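Local atomic coordinates of UDP-N-acetylglucosamine 2-epimerase (Methanocaldococcus jannaschii, PDB entry 4NES), a protein that probably catalyses the reversible epimerization at C-2 of UDP-N-acetylglucosamine to give UDP-N-acetylmannosamine, working as a homodimer. Residues Leu3-Gly8 and Pro18-Leu23; Arg10-Lys15 and Asn97-Gly102; Ile33-His38 and Ile76-Val81. All coordinates share one frame; numbering follows the deposited sequence.

Contact 1: residues Leu3-Gly8 and Pro18-Leu23; sequences LSIILG and PIIRAL
Ile5 and Leu23 meet tip to tip, the CD1 methyl of Ile5 standing 3.8 Å from the CD1 methyl of Leu23, and the rest of the interface is built round this pair. The isoleucine acts as a bump. With CG1 placed opposite the carbonyl carbon (chi1 -64°) and CD1 extended beyond it, the side chain reaches straight out from strand 3-7 and enters the shallow groove between Ile20 and Leu23, two residues one helical turn apart. The groove's other wall is the flank of Ile20, whose CG1 lies 3.9 Å from Ile5 CD1. The fit is reciprocal: Leu23 CD1 settles between Ile5 and Leu3, two residues that face the helix from the same side of the strand. Here Leu3 passes Leu23 at a slant, its CD2 coming within 4.1 Å of Leu23 CD1.

Strand and helix run nearly antiparallel, at 159°, with their axes 11.5 Å apart. Leu3 therefore lies opposite Leu23, at the C-terminal end of 18-23, and Ile5 nearest Ile20, as expected for the first half of a beta-alpha-beta crossover, in which helix 10-23 returns along the sheet before strand 30-34 begins. Trp30 of that next strand touches both Ile20 and Leu23. Ile19 touches Ile357 and Leu23 touches Val358, both of helix 353-363, so that the C-terminal helix shares in the same hydrophobic layer.

No hydrogen bond joins the two segments, and every side chain that touches across them is aliphatic and buried. Cohesion is therefore likely to rest on the fit of methyl groups and the exclusion of water, while the directional bonding is left to the backbone of the neighbouring strands and of the helix itself.

Contact 2: residues Arg10-Lys15 and Asn97-Gly102; sequences RPEIIK and NTVLAG. With UDP (uridine-5'-diphosphate), chain C; UD1 (uridine-diphosphate-N-acetylglucosamine), chain B.
Glu12 OE1 is gripped by two hydroxyls, those of Thr9 and Thr96, which fix the rotation of a carboxylate lying against the first turn of helix 97-108. The other oxygen faces carbon: Glu12 OE2 is 3.8 Å from Thr98 CG2 and 4.0 Å from Val99 CG2, while the amide of Gly8 gives it a weak hydrogen bond. Thr98 turns CG2 toward the acid, that methyl standing anti to the residue's own backbone N (chi1 -72° for OG1), while the hydroxyl bonds to Gln37 in the loop after strand 30-34.

Both helices also use their beginnings to hold ligand. Asn97 N donates to the acetamido oxygen O7' of UD1 over 2.9 Å, in a nearly straight bond of 164°. On the other helix, Arg10 bends at chi3 (74°), which brings one edge of its guanidinium to the alpha-phosphate of UDP; NE and NH2 share the oxygen O1A, lying in the plane of the group, with NH2 closer at 2.8 Å. Over one guanidinium face, toward its rim, lies C5 of the uracil. Pro11 touches both ligands, its CB 3.4 Å from UDP O5' and its CD 3.5 Å from UD1 C6'.

Ligands bound in the cleft between two Rossmann-like domains, here by helix starts at the C-terminal ends of parallel strands of one domain, fit the GT-B fold of this epimerase family.

Contact 3: residues Ile33-His38 and Ile76-Val81; sequences IHTNQH and IEIEKV. With UD1 (uridine-diphosphate-N-acetylglucosamine), chain B.
Between Ile33 and Thr35, which both touch helix 67-85, His34 offers one ring face to Asn36 ND2, poised near the ring's rim. The backbone N of Asn36 bonds to His34 ND1 over 2.9 Å but arrives 37° out of the ring plane, and at the edge NE2 pairs with Asp44. The His38 ring is held by its edges: NE2 donates to the phosphate oxygen O2B of UD1 at 2.8 Å, O6' of the sugar lies in the ring plane, and ND1 accepts from the amide of Arg10, which leaves NE2 as the donor.

Across the contact the meeting is apolar. Ile33 and Val81 slide past each other in opposite senses, with Ile33 CD1 only 3.5 Å from Val81 CG1, a tight approach; farther along, Thr35 CG2 comes to 4.1 Å from Ile78 CD1. Residues 33-38 span the end of strand 30-34 of the parallel sheet and the ligand-binding loop that follows it, as in other Rossmann-like domains. An ST turn starts that loop: Thr35 OG1 sits between its own backbone N and carbonyl carbon (chi1 60°), which leaves CG2 turned to Ile78 and lets the oxygen accept from Gln37 N at 3.3 Å; it also bonds to the hydroxyl of Thr98.

Gln37 follows with its chain extended, and its NE2 spends both N-H groups on UD1, one on O7' (3.0 Å) and one on O2A (3.1 Å). On the helix, the buried carboxylate of Glu79 turns to the second subunit, where it bonds to the Thr66 hydroxyl and to the backbone amides of Gly68 and Glu69.

Overall arrangement
All three contacts are buried, yet their chemistry changes across one sheet. Contact 1 is purely aliphatic and packs helix 10-23 on strand 3-7; contact 3 lies against the other side of the sheet, where Ile6, alternating with Ile5, touches Ile78 and Thr98. Strands 3-7 and 30-34 are neighbours, linked by backbone bonding between Ile5 and Ile33. Contact 2 shares helix 10-23 with contact 1 but uses its start, and this contact lies closest of the three to the centre of the chain in space; there a carboxylate meets methyls and the helix starts bind the ligands. Contacts 2 and 3 both bind UD1 and reach the second subunit, whereas contact 1 lies away from both.

Contact 1: residues Leu3-Gly8 and Pro18-Leu23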
loop_
_atom_site.group_PDB
_atom_site.type_symbol
_atom_site.label_atom_id
_atom_site.label_comp_id
_atom_site.label_asym_id
_atom_site.label_seq_id
_atom_site.Cartn_x
_atom_site.Cartn_y
_atom_site.Cartn_z
ATOM N N LEU A 3 -1.396 4.486 22.695
ATOM C CA LEU A 3 -1.944 3.644 21.651
ATOM C C LEU A 3 -3.136 4.348 21.017
ATOM O O LEU A 3 -3.996 4.877 21.723
ATOM C CB LEU A 3 -2.386 2.315 22.277
ATOM C CG LEU A 3 -2.966 1.221 21.382
ATOM C CD1 LEU A 3 -2.639 -0.142 21.986
ATOM C CD2 LEU A 3 -4.466 1.353 21.229
ATOM N N SER A 4 -3.199 4.342 19.689
ATOM C CA SER A 4 -4.379 4.843 18.984
ATOM C C SER A 4 -5.045 3.706 18.226
ATOM O O SER A 4 -4.388 2.995 17.464
ATOM C CB SER A 4 -4.010 5.947 17.990
ATOM O OG SER A 4 -3.461 7.074 18.648
ATOM N N ILE A 5 -6.343 3.530 18.434
ATOM C CA ILE A 5 -7.133 2.620 17.615
ATOM C C ILE A 5 -7.794 3.443 16.528
ATOM O O ILE A 5 -8.441 4.448 16.820
ATOM C CB ILE A 5 -8.237 1.950 18.431
ATOM C CG1 ILE A 5 -7.633 1.073 19.522
ATOM C CG2 ILE A 5 -9.119 1.114 17.522
ATOM C CD1 ILE A 5 -8.666 0.517 20.497
ATOM N N ILE A 6 -7.610 3.045 15.273
ATOM C CA ILE A 6 -8.264 3.721 14.162
ATOM C C ILE A 6 -9.288 2.774 13.555
ATOM O O ILE A 6 -8.945 1.656 13.179
ATOM C CB ILE A 6 -7.241 4.130 13.090
ATOM C CG1 ILE A 6 -6.161 5.008 13.719
ATOM C CG2 ILE A 6 -7.932 4.836 11.915
ATOM C CD1 ILE A 6 -5.095 5.469 12.753
ATOM N N LEU A 7 -10.541 3.218 13.484
ATOM C CA LEU A 7 -11.616 2.402 12.929
ATOM C C LEU A 7 -12.572 3.253 12.103
ATOM O O LEU A 7 -12.593 4.481 12.216
ATOM C CB LEU A 7 -12.376 1.671 14.050
ATOM C CG LEU A 7 -13.086 2.509 15.125
ATOM C CD1 LEU A 7 -14.433 3.052 14.653
ATOM C CD2 LEU A 7 -13.272 1.707 16.407
ATOM N N GLY A 8 -13.382 2.591 11.288
ATOM C CA GLY A 8 -14.346 3.312 10.480
ATOM C C GLY A 8 -15.724 2.695 10.310
ATOM O O GLY A 8 -16.669 3.422 10.054
ATOM N N PRO A 18 -13.480 -6.576 21.700
ATOM C CA PRO A 18 -12.746 -7.344 22.717
ATOM C C PRO A 18 -11.386 -6.748 23.055
ATOM O O PRO A 18 -10.893 -6.950 24.181
ATOM C CB PRO A 18 -12.572 -8.717 22.065
ATOM C CG PRO A 18 -13.698 -8.803 21.049
ATOM C CD PRO A 18 -13.815 -7.406 20.524
ATOM N N ILE A 19 -10.770 -6.046 22.108
ATOM C CA ILE A 19 -9.509 -5.357 22.381
ATOM C C ILE A 19 -9.736 -4.174 23.316
ATOM O O ILE A 19 -8.983 -3.964 24.288
ATOM C CB ILE A 19 -8.827 -4.932 21.069
ATOM C CG1 ILE A 19 -8.291 -6.183 20.378
ATOM C CG2 ILE A 19 -7.707 -3.937 21.341
ATOM C CD1 ILE A 19 -7.936 -5.975 18.924
ATOM N N ILE A 20 -10.804 -3.427 23.062
ATOM C CA ILE A 20 -11.210 -2.352 23.956
ATOM C C ILE A 20 -11.515 -2.883 25.361
ATOM O O ILE A 20 -11.062 -2.286 26.351
ATOM C CB ILE A 20 -12.401 -1.569 23.362
ATOM C CG1 ILE A 20 -11.925 -0.813 22.115
ATOM C CG2 ILE A 20 -13.032 -0.635 24.404
ATOM C CD1 ILE A 20 -13.029 -0.305 21.208
ATOM N N ARG A 21 -12.231 -4.004 25.467
ATOM C CA ARG A 21 -12.517 -4.609 26.781
ATOM C C ARG A 21 -11.217 -4.909 27.531
ATOM O O ARG A 21 -11.086 -4.649 28.744
ATOM C CB ARG A 21 -13.321 -5.904 26.620
ATOM C CG ARG A 21 -14.804 -5.738 26.274
ATOM C CD ARG A 21 -15.626 -5.233 27.460
ATOM N NE ARG A 21 -15.613 -3.777 27.547
ATOM C CZ ARG A 21 -16.418 -2.980 26.848
ATOM N NH1 ARG A 21 -17.313 -3.496 26.013
ATOM N NH2 ARG A 21 -16.332 -1.667 26.983
ATOM N N ALA A 22 -10.239 -5.428 26.798
ATOM C CA ALA A 22 -8.952 -5.759 27.399
ATOM C C ALA A 22 -8.163 -4.511 27.798
ATOM O O ALA A 22 -7.588 -4.463 28.890
ATOM C CB ALA A 22 -8.142 -6.633 26.471
ATOM N N LEU A 23 -8.131 -3.502 26.929
ATOM C CA LEU A 23 -7.450 -2.246 27.235
ATOM C C LEU A 23 -8.005 -1.555 28.477
ATOM O O LEU A 23 -7.254 -0.908 29.218
ATOM C CB LEU A 23 -7.526 -1.284 26.050
ATOM C CG LEU A 23 -6.656 -1.634 24.852
ATOM C CD1 LEU A 23 -7.063 -0.819 23.625
ATOM C CD2 LEU A 23 -5.189 -1.398 25.186
#

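Contact 2: residues Arg10-Lys15 and Asn97-Gly102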
loop_
_atom_site.group_PDB
_atom_site.type_symbol
_atom_site.label_atom_id
_atom_site.label_comp_id
_atom_site.label_asym_id
_atom_site.label_seq_id
_atom_site.Cartn_x
_atom_site.Cartn_y
_atom_site.Cartn_z
ATOM N N ARG A 10 -18.841 -0.728 10.687
ATOM C CA ARG A 10 -19.531 -1.737 11.494
ATOM C C ARG A 10 -18.684 -2.957 11.921
ATOM O O ARG A 10 -18.550 -3.213 13.116
ATOM C CB ARG A 10 -20.824 -2.190 10.804
ATOM C CG ARG A 10 -21.431 -3.439 11.430
ATOM C CD ARG A 10 -22.799 -3.744 10.825
ATOM N NE ARG A 10 -22.720 -4.293 9.467
ATOM C CZ ARG A 10 -23.774 -4.544 8.703
ATOM N NH1 ARG A 10 -24.995 -4.256 9.136
ATOM N NH2 ARG A 10 -23.607 -5.066 7.494
ATOM N N PRO A 11 -18.116 -3.721 10.965
ATOM C CA PRO A 11 -17.376 -4.923 11.393
ATOM C C PRO A 11 -16.144 -4.620 12.232
ATOM O O PRO A 11 -15.802 -5.424 13.105
ATOM C CB PRO A 11 -16.959 -5.571 10.066
ATOM C CG PRO A 11 -16.972 -4.436 9.064
ATOM C CD PRO A 11 -18.114 -3.576 9.493
ATOM N N GLU A 12 -15.487 -3.489 11.988
ATOM C CA GLU A 12 -14.324 -3.098 12.781
ATOM C C GLU A 12 -14.715 -2.829 14.217
ATOM O O GLU A 12 -13.987 -3.197 15.142
ATOM C CB GLU A 12 -13.672 -1.837 12.211
ATOM C CG GLU A 12 -13.067 -1.985 10.818
ATOM C CD GLU A 12 -12.706 -0.633 10.247
ATOM O OE1 GLU A 12 -13.383 -0.174 9.301
ATOM O OE2 GLU A 12 -11.753 -0.014 10.758
ATOM N N ILE A 13 -15.852 -2.165 14.417
ATOM C CA ILE A 13 -16.269 -1.811 15.767
ATOM C C ILE A 13 -16.496 -3.096 16.565
ATOM O O ILE A 13 -16.042 -3.239 17.712
ATOM C CB ILE A 13 -17.547 -0.947 15.747
ATOM C CG1 ILE A 13 -17.288 0.368 15.010
ATOM C CG2 ILE A 13 -18.027 -0.675 17.160
ATOM C CD1 ILE A 13 -18.555 1.071 14.534
ATOM N N ILE A 14 -17.169 -4.050 15.942
ATOM C CA ILE A 14 -17.475 -5.317 16.599
ATOM C C ILE A 14 -16.183 -6.077 16.914
ATOM O O ILE A 14 -15.984 -6.535 18.048
ATOM C CB ILE A 14 -18.427 -6.155 15.713
ATOM C CG1 ILE A 14 -19.793 -5.461 15.598
ATOM C CG2 ILE A 14 -18.549 -7.579 16.242
ATOM C CD1 ILE A 14 -20.646 -6.002 14.480
ATOM N N LYS A 15 -15.288 -6.186 15.936
ATOM C CA LYS A 15 -14.074 -6.970 16.122
ATOM C C LYS A 15 -13.019 -6.301 16.999
ATOM O O LYS A 15 -12.131 -6.972 17.526
ATOM C CB LYS A 15 -13.500 -7.400 14.764
ATOM C CG LYS A 15 -14.256 -8.589 14.207
ATOM C CD LYS A 15 -13.860 -8.922 12.772
ATOM C CE LYS A 15 -14.419 -10.274 12.343
ATOM N NZ LYS A 15 -14.144 -10.574 10.896
ATOM N N ASN A 97 -11.047 0.487 3.755
ATOM C CA ASN A 97 -10.210 1.624 3.376
ATOM C C ASN A 97 -9.648 2.361 4.594
ATOM O O ASN A 97 -8.538 2.881 4.545
ATOM C CB ASN A 97 -10.956 2.595 2.460
ATOM C CG ASN A 97 -11.112 2.065 1.054
ATOM O OD1 ASN A 97 -10.523 1.047 0.683
ATOM N ND2 ASN A 97 -11.906 2.766 0.249
ATOM N N THR A 98 -10.412 2.385 5.684
ATOM C CA THR A 98 -9.943 2.979 6.924
ATOM C C THR A 98 -8.670 2.296 7.421
ATOM O O THR A 98 -7.732 2.965 7.864
ATOM C CB THR A 98 -11.031 2.907 7.999
ATOM O OG1 THR A 98 -12.075 3.836 7.667
ATOM C CG2 THR A 98 -10.455 3.255 9.361
ATOM N N VAL A 99 -8.629 0.967 7.329
ATOM C CA VAL A 99 -7.472 0.194 7.773
ATOM C C VAL A 99 -6.229 0.569 6.971
ATOM O O VAL A 99 -5.166 0.845 7.533
ATOM C CB VAL A 99 -7.739 -1.314 7.627
ATOM C CG1 VAL A 99 -6.473 -2.125 7.876
ATOM C CG2 VAL A 99 -8.855 -1.730 8.562
ATOM N N LEU A 100 -6.361 0.571 5.652
ATOM C CA LEU A 100 -5.232 0.911 4.799
ATOM C C LEU A 100 -4.749 2.331 5.065
ATOM O O LEU A 100 -3.553 2.566 5.190
ATOM C CB LEU A 100 -5.599 0.753 3.327
ATOM C CG LEU A 100 -4.501 1.193 2.358
ATOM C CD1 LEU A 100 -3.274 0.312 2.522
ATOM C CD2 LEU A 100 -4.999 1.169 0.902
ATOM N N ALA A 101 -5.677 3.276 5.183
ATOM C CA ALA A 101 -5.292 4.672 5.374
ATOM C C ALA A 101 -4.563 4.839 6.704
ATOM O O ALA A 101 -3.531 5.504 6.779
ATOM C CB ALA A 101 -6.502 5.583 5.298
ATOM N N GLY A 102 -5.098 4.228 7.756
ATOM C CA GLY A 102 -4.453 4.318 9.053
ATOM C C GLY A 102 -3.047 3.755 9.029
ATOM O O GLY A 102 -2.117 4.362 9.575
HETATM N N1 UDP C . -24.052 -7.472 11.689
HETATM C C2 UDP C . -24.879 -6.822 12.543
HETATM N N3 UDP C . -26.114 -6.460 12.135
HETATM C C4 UDP C . -26.570 -6.718 10.889
HETATM C C5 UDP C . -25.741 -7.385 9.977
HETATM C C6 UDP C . -24.463 -7.745 10.417
HETATM O O2 UDP C . -24.511 -6.562 13.691
HETATM O O4 UDP C . -27.849 -6.315 10.517
HETATM C "C1'" UDP C . -22.677 -7.850 12.059
HETATM C "C2'" UDP C . -22.316 -9.240 12.009
HETATM O "O2'" UDP C . -22.781 -9.916 13.155
HETATM C "C3'" UDP C . -20.854 -9.202 11.868
HETATM C "C4'" UDP C . -20.598 -7.948 11.175
HETATM O "O4'" UDP C . -21.822 -7.263 11.081
HETATM O "O3'" UDP C . -20.162 -9.207 13.087
HETATM C "C5'" UDP C . -20.095 -8.123 9.782
HETATM O "O5'" UDP C . -19.982 -6.896 9.104
HETATM P PA UDP C . -20.201 -6.760 7.541
HETATM O O1A UDP C . -20.884 -5.435 7.281
HETATM O O2A UDP C . -21.011 -7.939 7.046
HETATM O O3A UDP C . -18.785 -6.682 6.850
HETATM P PB UDP C . -17.655 -7.722 6.534
HETATM O O1B UDP C . -17.499 -8.691 7.696
HETATM O O2B UDP C . -17.993 -8.426 5.244
HETATM O O3B UDP C . -16.451 -6.839 6.361
HETATM C "C1'" UD1 B . -17.232 -1.119 3.613
HETATM C "C2'" UD1 B . -15.962 -1.883 3.393
HETATM C "C3'" UD1 B . -16.197 -3.316 3.393
HETATM C "C4'" UD1 B . -16.913 -3.789 4.585
HETATM C "C5'" UD1 B . -18.146 -2.957 4.827
HETATM C "C6'" UD1 B . -18.794 -3.263 6.124
HETATM C "C7'" UD1 B . -14.253 -0.628 1.949
HETATM C "C8'" UD1 B . -13.759 -0.348 0.560
HETATM N "N2'" UD1 B . -15.383 -1.520 2.074
HETATM O "O1'" UD1 B . -18.095 -1.370 2.563
HETATM O "O3'" UD1 B . -14.938 -4.004 3.281
HETATM O "O4'" UD1 B . -17.282 -5.151 4.447
HETATM O "O5'" UD1 B . -17.825 -1.570 4.864
HETATM O "O6'" UD1 B . -20.165 -3.114 6.135
HETATM O "O7'" UD1 B . -13.714 -0.110 2.930
HETATM N N1 UD1 B . -23.632 3.900 3.333
HETATM C C2 UD1 B . -24.584 4.474 4.071
HETATM N N3 UD1 B . -24.394 4.689 5.371
HETATM C C4 UD1 B . -23.242 4.352 5.968
HETATM C C5 UD1 B . -22.232 3.750 5.231
HETATM C C6 UD1 B . -22.453 3.523 3.882
HETATM O O2 UD1 B . -25.643 4.798 3.570
HETATM O O4 UD1 B . -23.067 4.583 7.301
HETATM C C1B UD1 B . -23.834 3.636 1.889
HETATM C C2B UD1 B . -23.515 4.774 1.005
HETATM O "O2'" UD1 B . -24.399 4.783 -0.088
HETATM C C3B UD1 B . -22.175 4.477 0.553
HETATM C C4B UD1 B . -22.217 3.001 0.409
HETATM O O4B UD1 B . -23.039 2.528 1.459
HETATM O O3B UD1 B . -21.797 5.128 -0.634
HETATM C C5B UD1 B . -20.874 2.371 0.516
HETATM O O5B UD1 B . -20.134 2.729 1.656
HETATM P PA UD1 B . -18.632 2.353 1.766
HETATM O O1A UD1 B . -17.891 2.998 0.636
HETATM O O2A UD1 B . -18.129 2.790 3.103
HETATM O O3A UD1 B . -18.486 0.810 1.553
HETATM P PB UD1 B . -19.288 -0.399 2.214
HETATM O O1B UD1 B . -20.089 -1.053 1.136
HETATM O O2B UD1 B . -20.036 0.048 3.441
#

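Contact 3: residues Ile33-His38 and Ile76-Val81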
loop_
_atom_site.group_PDB
_atom_site.type_symbol
_atom_site.label_atom_id
_atom_site.label_comp_id
_atom_site.label_asym_id
_atom_site.label_seq_id
_atom_site.Cartn_x
_atom_site.Cartn_y
_atom_site.Cartn_z
ATOM N N ILE A 33 -9.664 6.851 17.213
ATOM C CA ILE A 33 -9.859 7.757 16.093
ATOM C C ILE A 33 -10.857 7.094 15.146
ATOM O O ILE A 33 -10.605 6.012 14.606
ATOM C CB ILE A 33 -8.544 8.012 15.330
ATOM C CG1 ILE A 33 -7.483 8.640 16.245
ATOM C CG2 ILE A 33 -8.806 8.887 14.101
ATOM C CD1 ILE A 33 -6.098 8.660 15.612
ATOM N N HIS A 34 -12.003 7.737 14.960
ATOM C CA HIS A 34 -13.055 7.221 14.093
ATOM C C HIS A 34 -13.020 8.015 12.781
ATOM O O HIS A 34 -13.121 9.241 12.798
ATOM C CB HIS A 34 -14.401 7.415 14.801
ATOM C CG HIS A 34 -15.519 6.555 14.291
ATOM N ND1 HIS A 34 -15.610 6.128 12.976
ATOM C CD2 HIS A 34 -16.613 6.064 14.912
ATOM C CE1 HIS A 34 -16.698 5.403 12.824
ATOM N NE2 HIS A 34 -17.333 5.348 13.987
ATOM N N THR A 35 -12.859 7.336 11.646
ATOM C CA THR A 35 -12.895 8.042 10.366
ATOM C C THR A 35 -14.318 8.403 9.973
ATOM O O THR A 35 -14.533 9.222 9.070
ATOM C CB THR A 35 -12.312 7.204 9.225
ATOM O OG1 THR A 35 -13.080 5.996 9.113
ATOM C CG2 THR A 35 -10.852 6.878 9.486
ATOM N N ASN A 36 -15.286 7.759 10.624
ATOM C CA ASN A 36 -16.694 7.912 10.289
ATOM C C ASN A 36 -16.949 7.529 8.841
ATOM O O ASN A 36 -17.791 8.131 8.177
ATOM C CB ASN A 36 -17.202 9.329 10.593
ATOM C CG ASN A 36 -16.777 9.816 11.965
ATOM O OD1 ASN A 36 -15.969 10.731 12.071
ATOM N ND2 ASN A 36 -17.319 9.208 13.024
ATOM N N GLN A 37 -16.211 6.525 8.368
ATOM C CA GLN A 37 -16.498 5.904 7.083
ATOM C C GLN A 37 -17.951 5.447 7.072
ATOM O O GLN A 37 -18.685 5.693 6.115
ATOM C CB GLN A 37 -15.555 4.723 6.814
ATOM C CG GLN A 37 -15.823 4.101 5.452
ATOM C CD GLN A 37 -14.868 2.979 5.073
ATOM O OE1 GLN A 37 -13.761 2.850 5.609
ATOM N NE2 GLN A 37 -15.307 2.150 4.146
ATOM N N HIS A 38 -18.353 4.782 8.157
ATOM C CA HIS A 38 -19.761 4.504 8.433
ATOM C C HIS A 38 -20.292 5.535 9.411
ATOM O O HIS A 38 -19.583 5.928 10.342
ATOM C CB HIS A 38 -19.932 3.098 8.996
ATOM C CG HIS A 38 -19.817 2.033 7.955
ATOM N ND1 HIS A 38 -20.043 0.706 8.211
ATOM C CD2 HIS A 38 -19.508 2.134 6.641
ATOM C CE1 HIS A 38 -19.893 0.018 7.087
ATOM N NE2 HIS A 38 -19.564 0.865 6.125
ATOM N N ILE A 76 -4.974 12.472 4.689
ATOM C CA ILE A 76 -4.803 13.851 5.141
ATOM C C ILE A 76 -5.243 14.040 6.590
ATOM O O ILE A 76 -4.503 14.601 7.405
ATOM C CB ILE A 76 -5.567 14.835 4.232
ATOM C CG1 ILE A 76 -4.984 14.797 2.821
ATOM C CG2 ILE A 76 -5.496 16.250 4.786
ATOM C CD1 ILE A 76 -5.948 15.278 1.764
ATOM N N GLU A 77 -6.434 13.562 6.916
ATOM C CA GLU A 77 -7.013 13.849 8.223
ATOM C C GLU A 77 -6.449 12.985 9.342
ATOM O O GLU A 77 -6.265 13.472 10.458
ATOM C CB GLU A 77 -8.538 13.734 8.179
ATOM C CG GLU A 77 -9.192 14.754 7.259
ATOM C CD GLU A 77 -8.865 16.184 7.637
ATOM O OE1 GLU A 77 -8.910 16.508 8.839
ATOM O OE2 GLU A 77 -8.580 16.987 6.728
ATOM N N ILE A 78 -6.152 11.723 9.052
ATOM C CA ILE A 78 -5.538 10.868 10.059
ATOM C C ILE A 78 -4.151 11.406 10.381
ATOM O O ILE A 78 -3.740 11.423 11.533
ATOM C CB ILE A 78 -5.443 9.394 9.602
ATOM C CG1 ILE A 78 -6.825 8.759 9.526
ATOM C CG2 ILE A 78 -4.595 8.566 10.547
ATOM C CD1 ILE A 78 -6.794 7.358 8.932
ATOM N N GLU A 79 -3.425 11.876 9.373
ATOM C CA GLU A 79 -2.084 12.375 9.633
ATOM C C GLU A 79 -2.087 13.592 10.549
ATOM O O GLU A 79 -1.213 13.720 11.401
ATOM C CB GLU A 79 -1.351 12.696 8.339
ATOM C CG GLU A 79 0.084 13.120 8.596
ATOM C CD GLU A 79 0.850 13.400 7.343
ATOM O OE1 GLU A 79 0.460 14.338 6.623
ATOM O OE2 GLU A 79 1.846 12.682 7.089
ATOM N N LYS A 80 -3.066 14.477 10.387
ATOM C CA LYS A 80 -3.173 15.634 11.269
ATOM C C LYS A 80 -3.290 15.206 12.731
ATOM O O LYS A 80 -2.614 15.760 13.609
ATOM C CB LYS A 80 -4.373 16.494 10.887
ATOM C CG LYS A 80 -4.210 17.251 9.580
ATOM C CD LYS A 80 -5.504 17.984 9.234
ATOM C CE LYS A 80 -5.410 18.694 7.899
ATOM N NZ LYS A 80 -6.727 19.285 7.518
ATOM N N VAL A 81 -4.122 14.201 12.991
ATOM C CA VAL A 81 -4.278 13.689 14.343
ATOM C C VAL A 81 -3.012 13.019 14.859
ATOM O O VAL A 81 -2.583 13.291 15.982
ATOM C CB VAL A 81 -5.448 12.708 14.441
ATOM C CG1 VAL A 81 -5.529 12.152 15.858
ATOM C CG2 VAL A 81 -6.750 13.397 14.059
HETATM C "C1'" UD1 B . -17.232 -1.119 3.613
HETATM C "C2'" UD1 B . -15.962 -1.883 3.393
HETATM C "C3'" UD1 B . -16.197 -3.316 3.393
HETATM C "C4'" UD1 B . -16.913 -3.789 4.585
HETATM C "C5'" UD1 B . -18.146 -2.957 4.827
HETATM C "C6'" UD1 B . -18.794 -3.263 6.124
HETATM C "C7'" UD1 B . -14.253 -0.628 1.949
HETATM C "C8'" UD1 B . -13.759 -0.348 0.560
HETATM N "N2'" UD1 B . -15.383 -1.520 2.074
HETATM O "O1'" UD1 B . -18.095 -1.370 2.563
HETATM O "O3'" UD1 B . -14.938 -4.004 3.281
HETATM O "O4'" UD1 B . -17.282 -5.151 4.447
HETATM O "O5'" UD1 B . -17.825 -1.570 4.864
HETATM O "O6'" UD1 B . -20.165 -3.114 6.135
HETATM O "O7'" UD1 B . -13.714 -0.110 2.930
HETATM N N1 UD1 B . -23.632 3.900 3.333
HETATM C C2 UD1 B . -24.584 4.474 4.071
HETATM N N3 UD1 B . -24.394 4.689 5.371
HETATM C C4 UD1 B . -23.242 4.352 5.968
HETATM C C5 UD1 B . -22.232 3.750 5.231
HETATM C C6 UD1 B . -22.453 3.523 3.882
HETATM O O2 UD1 B . -25.643 4.798 3.570
HETATM O O4 UD1 B . -23.067 4.583 7.301
HETATM C C1B UD1 B . -23.834 3.636 1.889
HETATM C C2B UD1 B . -23.515 4.774 1.005
HETATM O "O2'" UD1 B . -24.399 4.783 -0.088
HETATM C C3B UD1 B . -22.175 4.477 0.553
HETATM C C4B UD1 B . -22.217 3.001 0.409
HETATM O O4B UD1 B . -23.039 2.528 1.459
HETATM O O3B UD1 B . -21.797 5.128 -0.634
HETATM C C5B UD1 B . -20.874 2.371 0.516
HETATM O O5B UD1 B . -20.134 2.729 1.656
HETATM P PA UD1 B . -18.632 2.353 1.766
HETATM O O1A UD1 B . -17.891 2.998 0.636
HETATM O O2A UD1 B . -18.129 2.790 3.103
HETATM O O3A UD1 B . -18.486 0.810 1.553
HETATM P PB UD1 B . -19.288 -0.399 2.214
HETATM O O1B UD1 B . -20.089 -1.053 1.136
HETATM O O2B UD1 B . -20.036 0.048 3.441
#